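Side-chain contacts in concanavalin B (PDB 6CAF), which may act as a carbohydrate-binding protein and is a chitinase-like member of glycosyl hydrolase family 18: residues N51-V56 against Q293-T298; A33-Q38 against F248-A253; T47-N52 against Q98-K103; I55-F60 against Y208-F213. All blocks are in the same frame, centred on the assembly; numbering follows the deposited sequence.

Contact 1: residues N51-V56 against Q293-T298; sequences NNYKIV and QADKET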
loop_
_atom_site.group_PDB
_atom_site.type_symbol
_atom_site.label_atom_id
_atom_site.label_comp_id
_atom_site.label_asym_id
_atom_site.label_seq_id
_atom_site.Cartn_x
_atom_site.Cartn_y
_atom_site.Cartn_z
ATOM N N ASN A 51 5.257 7.444 -15.150
ATOM C CA ASN A 51 3.843 7.754 -15.318
ATOM C C ASN A 51 2.945 6.536 -15.207
ATOM O O ASN A 51 1.766 6.625 -15.525
ATOM C CB ASN A 51 3.556 8.494 -16.630
ATOM C CG ASN A 51 3.526 9.984 -16.443
ATOM O OD1 ASN A 51 2.471 10.617 -16.503
ATOM N ND2 ASN A 51 4.676 10.549 -16.183
ATOM N N ASN A 52 3.496 5.398 -14.772
ATOM C CA ASN A 52 2.670 4.200 -14.646
ATOM C C ASN A 52 1.831 4.161 -13.381
ATOM O O ASN A 52 0.883 3.395 -13.334
ATOM C CB ASN A 52 3.539 2.944 -14.662
ATOM C CG ASN A 52 4.088 2.613 -16.036
ATOM O OD1 ASN A 52 4.131 3.433 -16.928
ATOM N ND2 ASN A 52 4.493 1.379 -16.194
ATOM N N TYR A 53 2.216 4.967 -12.397
ATOM C CA TYR A 53 1.713 4.819 -11.048
ATOM C C TYR A 53 1.032 6.089 -10.551
ATOM O O TYR A 53 1.544 7.205 -10.706
ATOM C CB TYR A 53 2.866 4.493 -10.112
ATOM C CG TYR A 53 3.767 3.382 -10.590
ATOM C CD1 TYR A 53 3.310 2.076 -10.719
ATOM C CD2 TYR A 53 5.076 3.648 -10.959
ATOM C CE1 TYR A 53 4.131 1.055 -11.146
ATOM C CE2 TYR A 53 5.910 2.628 -11.369
ATOM C CZ TYR A 53 5.439 1.341 -11.458
ATOM O OH TYR A 53 6.296 0.319 -11.806
ATOM N N LYS A 54 -0.117 5.903 -9.938
ATOM C CA LYS A 54 -0.772 6.964 -9.202
ATOM C C LYS A 54 -0.354 7.075 -7.743
ATOM O O LYS A 54 -0.476 8.141 -7.161
ATOM C CB LYS A 54 -2.287 6.809 -9.272
ATOM C CG LYS A 54 -3.111 7.960 -8.728
ATOM C CD LYS A 54 -3.809 8.795 -9.770
ATOM C CE LYS A 54 -4.670 9.844 -9.069
ATOM N NZ LYS A 54 -5.238 9.326 -7.789
ATOM N N ILE A 55 0.116 5.970 -7.189
ATOM C CA ILE A 55 0.493 5.866 -5.789
ATOM C C ILE A 55 1.808 5.087 -5.710
ATOM O O ILE A 55 1.930 4.033 -6.324
ATOM C CB ILE A 55 -0.593 5.130 -4.980
ATOM C CG1 ILE A 55 -1.900 5.922 -4.965
ATOM C CG2 ILE A 55 -0.084 4.806 -3.595
ATOM C CD1 ILE A 55 -3.083 5.136 -4.446
ATOM N N VAL A 56 2.736 5.605 -4.911
ATOM C CA VAL A 56 3.940 4.868 -4.561
ATOM C C VAL A 56 3.978 4.746 -3.043
ATOM O O VAL A 56 3.880 5.746 -2.318
ATOM C CB VAL A 56 5.209 5.572 -5.081
ATOM C CG1 VAL A 56 6.457 4.845 -4.640
ATOM C CG2 VAL A 56 5.159 5.679 -6.581
ATOM N N GLN A 293 10.667 -3.595 -8.309
ATOM C CA GLN A 293 11.670 -4.440 -8.954
ATOM C C GLN A 293 11.017 -5.440 -9.891
ATOM O O GLN A 293 11.437 -5.614 -11.050
ATOM C CB GLN A 293 12.489 -5.196 -7.891
ATOM C CG GLN A 293 13.472 -6.208 -8.447
ATOM C CD GLN A 293 14.186 -7.059 -7.428
ATOM O OE1 GLN A 293 14.004 -6.929 -6.226
ATOM N NE2 GLN A 293 15.021 -7.955 -7.929
ATOM N N ALA A 294 10.008 -6.149 -9.389
ATOM C CA ALA A 294 9.368 -7.160 -10.192
ATOM C C ALA A 294 8.643 -6.563 -11.394
ATOM O O ALA A 294 8.636 -7.146 -12.483
ATOM C CB ALA A 294 8.437 -7.991 -9.330
ATOM N N ASP A 295 8.044 -5.386 -11.184
ATOM C CA ASP A 295 7.337 -4.708 -12.277
ATOM C C ASP A 295 8.307 -4.294 -13.376
ATOM O O ASP A 295 8.038 -4.483 -14.562
ATOM C CB ASP A 295 6.588 -3.509 -11.730
ATOM C CG ASP A 295 5.557 -2.958 -12.663
ATOM O OD1 ASP A 295 5.169 -3.656 -13.610
ATOM O OD2 ASP A 295 5.093 -1.822 -12.429
ATOM N N LYS A 296 9.477 -3.801 -12.973
ATOM C CA LYS A 296 10.513 -3.473 -13.948
ATOM C C LYS A 296 10.975 -4.693 -14.743
ATOM O O LYS A 296 11.274 -4.610 -15.930
ATOM C CB LYS A 296 11.780 -2.924 -13.229
ATOM C CG LYS A 296 11.683 -1.524 -12.757
ATOM C CD LYS A 296 12.536 -1.274 -11.532
ATOM C CE LYS A 296 13.980 -1.650 -11.765
ATOM N NZ LYS A 296 14.540 -0.723 -12.790
ATOM N N GLU A 297 11.104 -5.800 -14.041
ATOM C CA GLU A 297 11.590 -7.037 -14.632
ATOM C C GLU A 297 10.634 -7.559 -15.691
ATOM O O GLU A 297 11.071 -8.113 -16.698
ATOM C CB GLU A 297 11.767 -8.109 -13.544
ATOM C CG GLU A 297 12.207 -9.469 -14.090
ATOM C CD GLU A 297 12.216 -10.569 -13.048
ATOM O OE1 GLU A 297 12.343 -10.247 -11.852
ATOM O OE2 GLU A 297 12.145 -11.769 -13.436
ATOM N N THR A 298 9.328 -7.400 -15.466
ATOM C CA THR A 298 8.344 -8.066 -16.299
ATOM C C THR A 298 7.491 -7.174 -17.192
ATOM O O THR A 298 6.827 -7.655 -18.109
ATOM C CB THR A 298 7.389 -8.892 -15.469
ATOM O OG1 THR A 298 6.597 -8.002 -14.693
ATOM C CG2 THR A 298 8.125 -9.873 -14.556
#
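Tyr53 and Asp295 reach for each other from opposite directions, and the whole contact rests on where their polar ends meet. The phenol OH of Tyr53 donates to Asp295 OD2 over a short 2.5 Å. Relative to the ring, OD2 lies at the edge, in its plane. Relative to the carboxylate, the hydroxyl comes in on the anti side, 32° out of the plane, and the two flat groups are turned 66° against each other. Asp295 can present this oxygen because its CG stands anti to the backbone N (chi1 -165°), which swings the short side chain off the helix toward the tyrosine. Asn52 CB lies 3.8 Å above the centre of one face of the Tyr53 ring, and Ile32 and Val34 also touch that side chain. A tyrosine suits this place, with an apolar body for the packing and a polar tip for the acid. Both polar groups are buried but have further partners: Arg292 NH1 bonds the phenol oxygen, and Ser301 OG bonds OD2. The bond ties the loop entering strand 55-64 to the helix after the last barrel strand, 284-290, across strand 31-36, which pairs with both strands, as in a closed TIM barrel.

Contact 2: residues A33-Q38 against F248-A253; sequences AVYWGQ and FLELPA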
loop_
_atom_site.group_PDB
_atom_site.type_symbol
_atom_site.label_atom_id
_atom_site.label_comp_id
_atom_site.label_asym_id
_atom_site.label_seq_id
_atom_site.Cartn_x
_atom_site.Cartn_y
_atom_site.Cartn_z
ATOM N N ALA A 33 -0.928 1.351 -8.007
ATOM C CA ALA A 33 -0.007 1.656 -6.926
ATOM C C ALA A 33 1.162 0.663 -6.996
ATOM O O ALA A 33 1.011 -0.447 -7.524
ATOM C CB ALA A 33 -0.726 1.484 -5.588
ATOM N N VAL A 34 2.296 1.057 -6.423
ATOM C CA VAL A 34 3.447 0.180 -6.408
ATOM C C VAL A 34 4.239 0.378 -5.131
ATOM O O VAL A 34 4.311 1.491 -4.598
ATOM C CB VAL A 34 4.330 0.426 -7.644
ATOM C CG1 VAL A 34 5.000 1.792 -7.609
ATOM C CG2 VAL A 34 5.353 -0.678 -7.865
ATOM N N TYR A 35 4.828 -0.712 -4.656
ATOM C CA TYR A 35 5.742 -0.691 -3.525
ATOM C C TYR A 35 7.169 -0.426 -3.989
ATOM O O TYR A 35 7.677 -1.067 -4.912
ATOM C CB TYR A 35 5.692 -1.999 -2.768
ATOM C CG TYR A 35 4.404 -2.264 -2.027
ATOM C CD1 TYR A 35 3.299 -2.801 -2.671
ATOM C CD2 TYR A 35 4.287 -1.974 -0.692
ATOM C CE1 TYR A 35 2.120 -3.061 -2.005
ATOM C CE2 TYR A 35 3.119 -2.247 -0.017
ATOM C CZ TYR A 35 2.044 -2.779 -0.644
ATOM O OH TYR A 35 0.896 -3.037 0.089
ATOM N N TRP A 36 7.806 0.507 -3.297
ATOM C CA TRP A 36 9.170 0.924 -3.569
ATOM C C TRP A 36 9.950 1.040 -2.281
ATOM O O TRP A 36 9.449 1.599 -1.321
ATOM C CB TRP A 36 9.163 2.276 -4.297
ATOM C CG TRP A 36 10.537 2.787 -4.585
ATOM C CD1 TRP A 36 11.265 2.552 -5.723
ATOM C CD2 TRP A 36 11.384 3.544 -3.702
ATOM N NE1 TRP A 36 12.518 3.113 -5.590
ATOM C CE2 TRP A 36 12.613 3.709 -4.354
ATOM C CE3 TRP A 36 11.213 4.132 -2.451
ATOM C CZ2 TRP A 36 13.663 4.404 -3.777
ATOM C CZ3 TRP A 36 12.246 4.796 -1.880
ATOM C CH2 TRP A 36 13.450 4.942 -2.536
ATOM N N GLY A 37 11.170 0.531 -2.260
ATOM C CA GLY A 37 11.994 0.707 -1.086
ATOM C C GLY A 37 13.171 -0.205 -0.892
ATOM O O GLY A 37 13.731 -0.212 0.180
ATOM N N GLN A 38 13.634 -0.870 -1.841
ATOM C CA GLN A 38 14.764 -1.803 -1.845
ATOM C C GLN A 38 15.692 -1.449 -2.976
ATOM O O GLN A 38 15.323 -0.721 -3.884
ATOM C CB GLN A 38 14.302 -3.254 -1.941
ATOM C CG GLN A 38 13.585 -3.675 -3.188
ATOM C CD GLN A 38 13.186 -5.154 -3.136
ATOM O OE1 GLN A 38 13.115 -5.755 -2.049
ATOM N NE2 GLN A 38 12.994 -5.755 -4.305
ATOM N N PHE A 248 -8.860 -2.145 -4.015
ATOM C CA PHE A 248 -7.842 -2.449 -4.982
ATOM C C PHE A 248 -7.431 -3.902 -4.847
ATOM O O PHE A 248 -7.467 -4.449 -3.734
ATOM C CB PHE A 248 -6.577 -1.640 -4.733
ATOM C CG PHE A 248 -6.697 -0.162 -4.905
ATOM C CD1 PHE A 248 -7.333 0.613 -3.955
ATOM C CD2 PHE A 248 -6.084 0.475 -5.991
ATOM C CE1 PHE A 248 -7.370 1.986 -4.077
ATOM C CE2 PHE A 248 -6.146 1.853 -6.128
ATOM C CZ PHE A 248 -6.771 2.603 -5.142
ATOM N N LEU A 249 -6.995 -4.502 -5.957
ATOM C CA LEU A 249 -6.331 -5.802 -5.892
ATOM C C LEU A 249 -4.837 -5.589 -5.786
ATOM O O LEU A 249 -4.221 -5.013 -6.699
ATOM C CB LEU A 249 -6.575 -6.649 -7.137
ATOM C CG LEU A 249 -8.017 -6.994 -7.441
ATOM C CD1 LEU A 249 -8.636 -5.927 -8.341
ATOM C CD2 LEU A 249 -8.080 -8.331 -8.165
ATOM N N GLU A 250 -4.222 -6.067 -4.702
ATOM C CA GLU A 250 -2.768 -6.097 -4.612
ATOM C C GLU A 250 -2.297 -7.449 -5.118
ATOM O O GLU A 250 -2.769 -8.494 -4.657
ATOM C CB GLU A 250 -2.249 -5.835 -3.206
ATOM C CG GLU A 250 -0.747 -5.855 -3.169
ATOM C CD GLU A 250 -0.177 -5.499 -1.828
ATOM O OE1 GLU A 250 -0.645 -4.487 -1.271
ATOM O OE2 GLU A 250 0.801 -6.144 -1.388
ATOM N N LEU A 251 -1.386 -7.390 -6.078
ATOM C CA LEU A 251 -0.961 -8.559 -6.828
ATOM C C LEU A 251 0.554 -8.553 -6.952
ATOM O O LEU A 251 1.200 -7.494 -6.931
ATOM C CB LEU A 251 -1.554 -8.476 -8.235
ATOM C CG LEU A 251 -3.086 -8.553 -8.313
ATOM C CD1 LEU A 251 -3.563 -8.229 -9.720
ATOM C CD2 LEU A 251 -3.549 -9.898 -7.821
ATOM N N PRO A 252 1.131 -9.740 -7.134
ATOM C CA PRO A 252 2.562 -9.800 -7.395
ATOM C C PRO A 252 2.848 -9.455 -8.845
ATOM O O PRO A 252 2.108 -9.862 -9.736
ATOM C CB PRO A 252 2.907 -11.262 -7.113
ATOM C CG PRO A 252 1.654 -12.004 -7.346
ATOM C CD PRO A 252 0.513 -11.076 -7.103
ATOM N N ALA A 253 3.939 -8.733 -9.087
ATOM C CA ALA A 253 4.223 -8.310 -10.460
ATOM C C ALA A 253 5.041 -9.311 -11.242
ATOM O O ALA A 253 5.298 -9.086 -12.416
ATOM C CB ALA A 253 4.882 -6.946 -10.482
#
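A single hydrogen bond joins Tyr35 to Glu250: Tyr35 OH donates to Glu250 OE1 at 2.5 Å. The hydroxyl approaches on the syn side of the carboxylate, 25° out of its plane, while OE1 itself lies in the ring plane at the edge of the tyrosine. Glu250 OE2 is also near Tyr35 OH, at 3.4 Å, but the angle is too poor for a second bond. Van der Waals contact accompanies the polar one, with Tyr35 CE1 lying 3.4 Å from Glu250 CD. The two side chains cross at about a right angle, the ring and carboxylate planes 64° apart. Their strands, 31-36 and 247-252, are not paired with each other, though both pair with strand 284-290, and the glutamate, its chain fully stretched (chi1 -179°), carries the acid across the barrel interior. Further bonds spread from both ends: Tyr35 OH to His152 NE2, and Glu250 OE2 to Tyr214 OH, while Trp290 meets the Tyr35 ring edge-to-face. With an alanine at Glu250, the hydroxyls of Tyr35 and Tyr214 would probably be left without their shared acid. With each carboxylate oxygen bonded to a different tyrosine, the buried acid is satisfied at both ends and fixed in its rotation.

Contact 3: residues T47-N52 against Q98-K103; sequences TCKTNN and QRMGVK
Cys48 turns SG toward Val102, whose CG1 it meets at 4.1 Å, and the same sulfur forms the disulfide with Cys97. Val102, third in buried surface after Met100 and Cys48, offers a compact branch beside that bridge. Met100 gives up the most surface of all, but its details are doubtful: it has two conformers, and in the one described its methyl is modelled too close to Cys48 CB. What can be said is the general course of the side chain. Its CG sits between the backbone N and the carbonyl carbon (chi1 65°), and from there the extended chain heads toward Cys48 and Lys49. A methionine suits the place, since a long unbranched chain can reach across to the end of helix 44-49. Val102 follows Gly101, the positive-phi residue of a Schellman motif in which Gly101 N bonds Gln98 O at 3.0 Å and Val102 N bonds Cys97 O. On the other segment, Thr50 OG1 accepts from Asn52 N in an ST turn. The contact thus joins the ends of helices 44-49 and 91-99 outside the barrel, where Val102 also packs on Val56 of strand 55-64 and leads into strand 103-109.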
loop_
_atom_site.group_PDB
_atom_site.type_symbol
_atom_site.label_atom_id
_atom_site.label_comp_id
_atom_site.label_asym_id
_atom_site.label_seq_id
_atom_site.Cartn_x
_atom_site.Cartn_y
_atom_site.Cartn_z
ATOM N N THR A 47 10.869 5.686 -10.795
ATOM C CA THR A 47 9.587 5.047 -10.567
ATOM C C THR A 47 8.462 6.029 -10.901
ATOM O O THR A 47 7.554 5.721 -11.675
ATOM C CB THR A 47 9.534 4.554 -9.117
ATOM O OG1 THR A 47 10.521 3.533 -8.970
ATOM C CG2 THR A 47 8.202 3.969 -8.759
ATOM N N CYS A 48 8.510 7.210 -10.294
ATOM C CA CYS A 48 7.458 8.190 -10.521
ATOM C C CYS A 48 7.383 8.644 -11.970
ATOM O O CYS A 48 6.298 8.799 -12.533
ATOM C CB CYS A 48 7.696 9.398 -9.599
ATOM S SG CYS A 48 7.392 8.975 -7.871
ATOM N N LYS A 49 8.544 8.868 -12.556
ATOM C CA LYS A 49 8.582 9.448 -13.899
ATOM C C LYS A 49 8.135 8.499 -14.999
ATOM O O LYS A 49 7.950 8.933 -16.134
ATOM C CB LYS A 49 9.967 10.005 -14.239
ATOM C CG LYS A 49 10.245 11.287 -13.507
ATOM C CD LYS A 49 11.571 11.909 -13.831
ATOM C CE LYS A 49 11.765 13.166 -13.027
ATOM N NZ LYS A 49 11.035 14.245 -13.712
ATOM N N THR A 50 7.943 7.217 -14.679
ATOM C CA THR A 50 7.338 6.332 -15.651
ATOM C C THR A 50 5.933 6.753 -16.056
ATOM O O THR A 50 5.458 6.390 -17.134
ATOM C CB THR A 50 7.184 4.888 -15.149
ATOM O OG1 THR A 50 6.281 4.840 -14.033
ATOM C CG2 THR A 50 8.490 4.254 -14.787
ATOM N N ASN A 51 5.257 7.444 -15.150
ATOM C CA ASN A 51 3.843 7.754 -15.318
ATOM C C ASN A 51 2.945 6.536 -15.207
ATOM O O ASN A 51 1.766 6.625 -15.525
ATOM C CB ASN A 51 3.556 8.494 -16.630
ATOM C CG ASN A 51 3.526 9.984 -16.443
ATOM O OD1 ASN A 51 2.471 10.617 -16.503
ATOM N ND2 ASN A 51 4.676 10.549 -16.183
ATOM N N ASN A 52 3.496 5.398 -14.772
ATOM C CA ASN A 52 2.670 4.200 -14.646
ATOM C C ASN A 52 1.831 4.161 -13.381
ATOM O O ASN A 52 0.883 3.395 -13.334
ATOM C CB ASN A 52 3.539 2.944 -14.662
ATOM C CG ASN A 52 4.088 2.613 -16.036
ATOM O OD1 ASN A 52 4.131 3.433 -16.928
ATOM N ND2 ASN A 52 4.493 1.379 -16.194
ATOM N N GLN A 98 5.311 14.252 -6.197
ATOM C CA GLN A 98 4.043 14.870 -5.862
ATOM C C GLN A 98 3.630 15.959 -6.857
ATOM O O GLN A 98 2.457 16.095 -7.206
ATOM C CB GLN A 98 4.102 15.434 -4.442
ATOM C CG GLN A 98 4.224 14.353 -3.387
ATOM C CD GLN A 98 4.374 14.925 -2.001
ATOM O OE1 GLN A 98 5.196 15.821 -1.767
ATOM N NE2 GLN A 98 3.612 14.397 -1.072
ATOM N N ARG A 99 4.605 16.725 -7.313
ATOM C CA ARG A 99 4.347 17.785 -8.278
ATOM C C ARG A 99 3.816 17.222 -9.597
ATOM O O ARG A 99 3.060 17.889 -10.281
ATOM C CB ARG A 99 5.636 18.604 -8.498
ATOM C CG ARG A 99 5.545 19.844 -9.357
ATOM C CD ARG A 99 6.857 20.621 -9.214
ATOM N NE ARG A 99 7.346 20.662 -7.822
ATOM C CZ ARG A 99 8.514 20.132 -7.408
ATOM N NH1 ARG A 99 9.340 19.504 -8.277
ATOM N NH2 ARG A 99 8.869 20.233 -6.120
ATOM N N MET A 100 4.174 15.982 -9.924
ATOM C CA MET A 100 3.630 15.410 -11.142
ATOM C C MET A 100 2.397 14.538 -10.898
ATOM O O MET A 100 1.937 13.842 -11.779
ATOM C CB MET A 100 4.699 14.706 -11.966
ATOM C CG MET A 100 5.316 13.499 -11.326
ATOM S SD MET A 100 6.396 12.663 -12.506
ATOM C CE MET A 100 7.574 11.901 -11.426
ATOM N N GLY A 101 1.817 14.648 -9.707
ATOM C CA GLY A 101 0.535 14.054 -9.435
ATOM C C GLY A 101 0.576 12.655 -8.869
ATOM O O GLY A 101 -0.439 12.002 -8.825
ATOM N N VAL A 102 1.746 12.187 -8.455
ATOM C CA VAL A 102 1.857 10.871 -7.856
ATOM C C VAL A 102 1.709 11.044 -6.347
ATOM O O VAL A 102 2.353 11.896 -5.740
ATOM C CB VAL A 102 3.205 10.211 -8.177
ATOM C CG1 VAL A 102 3.338 8.870 -7.500
ATOM C CG2 VAL A 102 3.408 10.099 -9.670
ATOM N N LYS A 103 0.858 10.233 -5.741
ATOM C CA LYS A 103 0.716 10.252 -4.294
ATOM C C LYS A 103 1.790 9.366 -3.684
ATOM O O LYS A 103 1.944 8.232 -4.104
ATOM C CB LYS A 103 -0.660 9.757 -3.903
ATOM C CG LYS A 103 -1.788 10.635 -4.367
ATOM C CD LYS A 103 -3.114 10.148 -3.858
ATOM C CE LYS A 103 -4.250 11.031 -4.341
ATOM N NZ LYS A 103 -4.610 10.617 -5.705
#

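Contact 4: residues I55-F60 against Y208-F213; sequences IVFISF and YIFVRF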
loop_
_atom_site.group_PDB
_atom_site.type_symbol
_atom_site.label_atom_id
_atom_site.label_comp_id
_atom_site.label_asym_id
_atom_site.label_seq_id
_atom_site.Cartn_x
_atom_site.Cartn_y
_atom_site.Cartn_z
ATOM N N ILE A 55 0.116 5.970 -7.189
ATOM C CA ILE A 55 0.493 5.866 -5.789
ATOM C C ILE A 55 1.808 5.087 -5.710
ATOM O O ILE A 55 1.930 4.033 -6.324
ATOM C CB ILE A 55 -0.593 5.130 -4.980
ATOM C CG1 ILE A 55 -1.900 5.922 -4.965
ATOM C CG2 ILE A 55 -0.084 4.806 -3.595
ATOM C CD1 ILE A 55 -3.083 5.136 -4.446
ATOM N N VAL A 56 2.736 5.605 -4.911
ATOM C CA VAL A 56 3.940 4.868 -4.561
ATOM C C VAL A 56 3.978 4.746 -3.043
ATOM O O VAL A 56 3.880 5.746 -2.318
ATOM C CB VAL A 56 5.209 5.572 -5.081
ATOM C CG1 VAL A 56 6.457 4.845 -4.640
ATOM C CG2 VAL A 56 5.159 5.679 -6.581
ATOM N N PHE A 57 4.137 3.517 -2.573
ATOM C CA PHE A 57 4.310 3.230 -1.154
ATOM C C PHE A 57 5.802 3.137 -0.842
ATOM O O PHE A 57 6.477 2.209 -1.316
ATOM C CB PHE A 57 3.706 1.876 -0.768
ATOM C CG PHE A 57 2.256 1.695 -1.085
ATOM C CD1 PHE A 57 1.283 2.495 -0.520
ATOM C CD2 PHE A 57 1.860 0.660 -1.906
ATOM C CE1 PHE A 57 -0.045 2.252 -0.776
ATOM C CE2 PHE A 57 0.531 0.410 -2.136
ATOM C CZ PHE A 57 -0.434 1.220 -1.595
ATOM N N ILE A 58 6.341 4.076 -0.061
ATOM C CA ILE A 58 7.714 3.970 0.429
ATOM C C ILE A 58 7.720 2.939 1.551
ATOM O O ILE A 58 7.019 3.109 2.570
ATOM C CB ILE A 58 8.262 5.319 0.917
ATOM C CG1 ILE A 58 8.327 6.304 -0.263
ATOM C CG2 ILE A 58 9.603 5.134 1.561
ATOM C CD1 ILE A 58 8.780 7.687 0.098
ATOM N N SER A 59 8.478 1.864 1.334
ATOM C CA SER A 59 8.290 0.622 2.068
ATOM C C SER A 59 9.598 0.128 2.670
ATOM O O SER A 59 10.520 -0.164 1.910
ATOM C CB SER A 59 7.745 -0.413 1.091
ATOM O OG SER A 59 6.526 0.054 0.493
ATOM N N PHE A 60 9.748 0.019 3.985
ATOM C CA PHE A 60 8.743 0.129 5.023
ATOM C C PHE A 60 9.334 0.765 6.274
ATOM O O PHE A 60 10.513 0.582 6.560
ATOM C CB PHE A 60 8.269 -1.259 5.475
ATOM C CG PHE A 60 7.542 -2.045 4.410
ATOM C CD1 PHE A 60 6.191 -1.869 4.205
ATOM C CD2 PHE A 60 8.218 -2.934 3.609
ATOM C CE1 PHE A 60 5.519 -2.577 3.246
ATOM C CE2 PHE A 60 7.549 -3.662 2.651
ATOM C CZ PHE A 60 6.205 -3.470 2.461
ATOM N N TYR A 208 -8.637 3.598 1.453
ATOM C CA TYR A 208 -8.381 2.592 0.444
ATOM C C TYR A 208 -8.001 1.284 1.115
ATOM O O TYR A 208 -7.254 1.291 2.109
ATOM C CB TYR A 208 -7.205 2.971 -0.437
ATOM C CG TYR A 208 -7.300 4.235 -1.212
ATOM C CD1 TYR A 208 -8.449 4.601 -1.863
ATOM C CD2 TYR A 208 -6.159 5.013 -1.396
ATOM C CE1 TYR A 208 -8.500 5.769 -2.637
ATOM C CE2 TYR A 208 -6.163 6.137 -2.204
ATOM C CZ TYR A 208 -7.353 6.545 -2.793
ATOM O OH TYR A 208 -7.315 7.682 -3.583
ATOM N N ILE A 209 -8.458 0.184 0.523
ATOM C CA ILE A 209 -8.080 -1.144 0.967
ATOM C C ILE A 209 -7.466 -1.877 -0.220
ATOM O O ILE A 209 -8.098 -2.022 -1.270
ATOM C CB ILE A 209 -9.303 -1.938 1.471
ATOM C CG1 ILE A 209 -10.052 -1.178 2.568
ATOM C CG2 ILE A 209 -8.903 -3.324 1.909
ATOM C CD1 ILE A 209 -9.294 -1.039 3.843
ATOM N N PHE A 210 -6.221 -2.310 -0.042
ATOM C CA PHE A 210 -5.452 -3.029 -1.041
ATOM C C PHE A 210 -5.386 -4.499 -0.617
ATOM O O PHE A 210 -4.577 -4.868 0.224
ATOM C CB PHE A 210 -4.043 -2.425 -1.117
ATOM C CG PHE A 210 -4.002 -1.019 -1.624
ATOM C CD1 PHE A 210 -4.167 0.056 -0.778
ATOM C CD2 PHE A 210 -3.821 -0.765 -2.972
ATOM C CE1 PHE A 210 -4.124 1.346 -1.256
ATOM C CE2 PHE A 210 -3.782 0.531 -3.453
ATOM C CZ PHE A 210 -3.972 1.594 -2.597
ATOM N N VAL A 211 -6.282 -5.314 -1.150
ATOM C CA VAL A 211 -6.394 -6.679 -0.686
ATOM C C VAL A 211 -5.318 -7.527 -1.353
ATOM O O VAL A 211 -5.213 -7.551 -2.582
ATOM C CB VAL A 211 -7.779 -7.223 -1.011
ATOM C CG1 VAL A 211 -7.900 -8.667 -0.537
ATOM C CG2 VAL A 211 -8.872 -6.385 -0.364
ATOM N N ARG A 212 -4.552 -8.245 -0.542
ATOM C CA ARG A 212 -3.436 -9.031 -1.058
ATOM C C ARG A 212 -3.892 -10.398 -1.536
ATOM O O ARG A 212 -4.003 -11.351 -0.757
ATOM C CB ARG A 212 -2.344 -9.151 0.004
ATOM C CG ARG A 212 -1.719 -7.827 0.357
ATOM C CD ARG A 212 -0.563 -7.944 1.325
ATOM N NE ARG A 212 -1.025 -8.017 2.677
ATOM C CZ ARG A 212 -1.045 -9.100 3.439
ATOM N NH1 ARG A 212 -0.612 -10.250 2.993
ATOM N NH2 ARG A 212 -1.517 -9.005 4.658
ATOM N N PHE A 213 -4.181 -10.460 -2.823
ATOM C CA PHE A 213 -4.694 -11.679 -3.443
ATOM C C PHE A 213 -3.533 -12.573 -3.905
ATOM O O PHE A 213 -3.400 -12.894 -5.076
ATOM C CB PHE A 213 -5.613 -11.345 -4.643
ATOM C CG PHE A 213 -6.927 -10.706 -4.257
ATOM C CD1 PHE A 213 -7.957 -11.458 -3.728
ATOM C CD2 PHE A 213 -7.138 -9.370 -4.449
ATOM C CE1 PHE A 213 -9.177 -10.888 -3.415
ATOM C CE2 PHE A 213 -8.342 -8.803 -4.134
ATOM C CZ PHE A 213 -9.350 -9.555 -3.586
#
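Phe57 drives the tip of its ring into the flat face of Phe210. Phe57 CZ stands 3.6 Å above the plane of the Phe210 ring, over its centre, so that this one atom touches nearly the whole rim of the other ring. The result is a T-shaped pair, edge of Phe57 to face of Phe210, with centroids 5.1 Å apart and planes at 87°. A phenylalanine suits position 210 because its flat ring gives a face to Phe57 CZ and an edge to Ile55 CD1. Ile55 fills the angle beside the pair. Its CD1 comes to 4.1 Å from Phe210 CZ, near that ring's plane, and to 3.9 Å from Tyr208 CE2, so the methyl is a knob lodged between two aromatics. Its other branch, CG2, covers one face of Phe57 toward the rim. CG1 lies anti to the carbonyl carbon (chi1 -64°), which sends CD1 toward strand 208-212 and leaves CG2 to Phe57. The strands are not neighbours: their axes pass 12.7 Å apart, at 72° to each other, across the interior of the parallel barrel of this TIM-barrel family, and bulky side chains have to span that distance. Were Phe210 cut back to an alanine, Phe57 CZ is likely to lose the face it rests on, and a gap to open beside Ile55 CD1. Phe57 and Phe210 are stacked in turn on further rings, His152 against the first and Phe248 against the second.

Starting from the N terminus, strand 31-36 opens a long loop that contact 2 closes at strand 247-252. Contacts 3 and 4 nest inside it. Contact 3 closes a short loop from the end of helix 44-49 to the end of helix 91-99, and contact 4 one from strand 55-64 to strand 208-212; these two cross. Contact 1 starts from almost the same stretch but runs on to helix 292-298, so it crosses contact 2. Contacts 2 and 4 lie in the barrel interior; each joins strands that are not paired with each other, but 31-36 is a neighbour of 55-64 and 208-212 of 247-252. Contact 1 ties helix 292-298 to the loop entering strand 55-64.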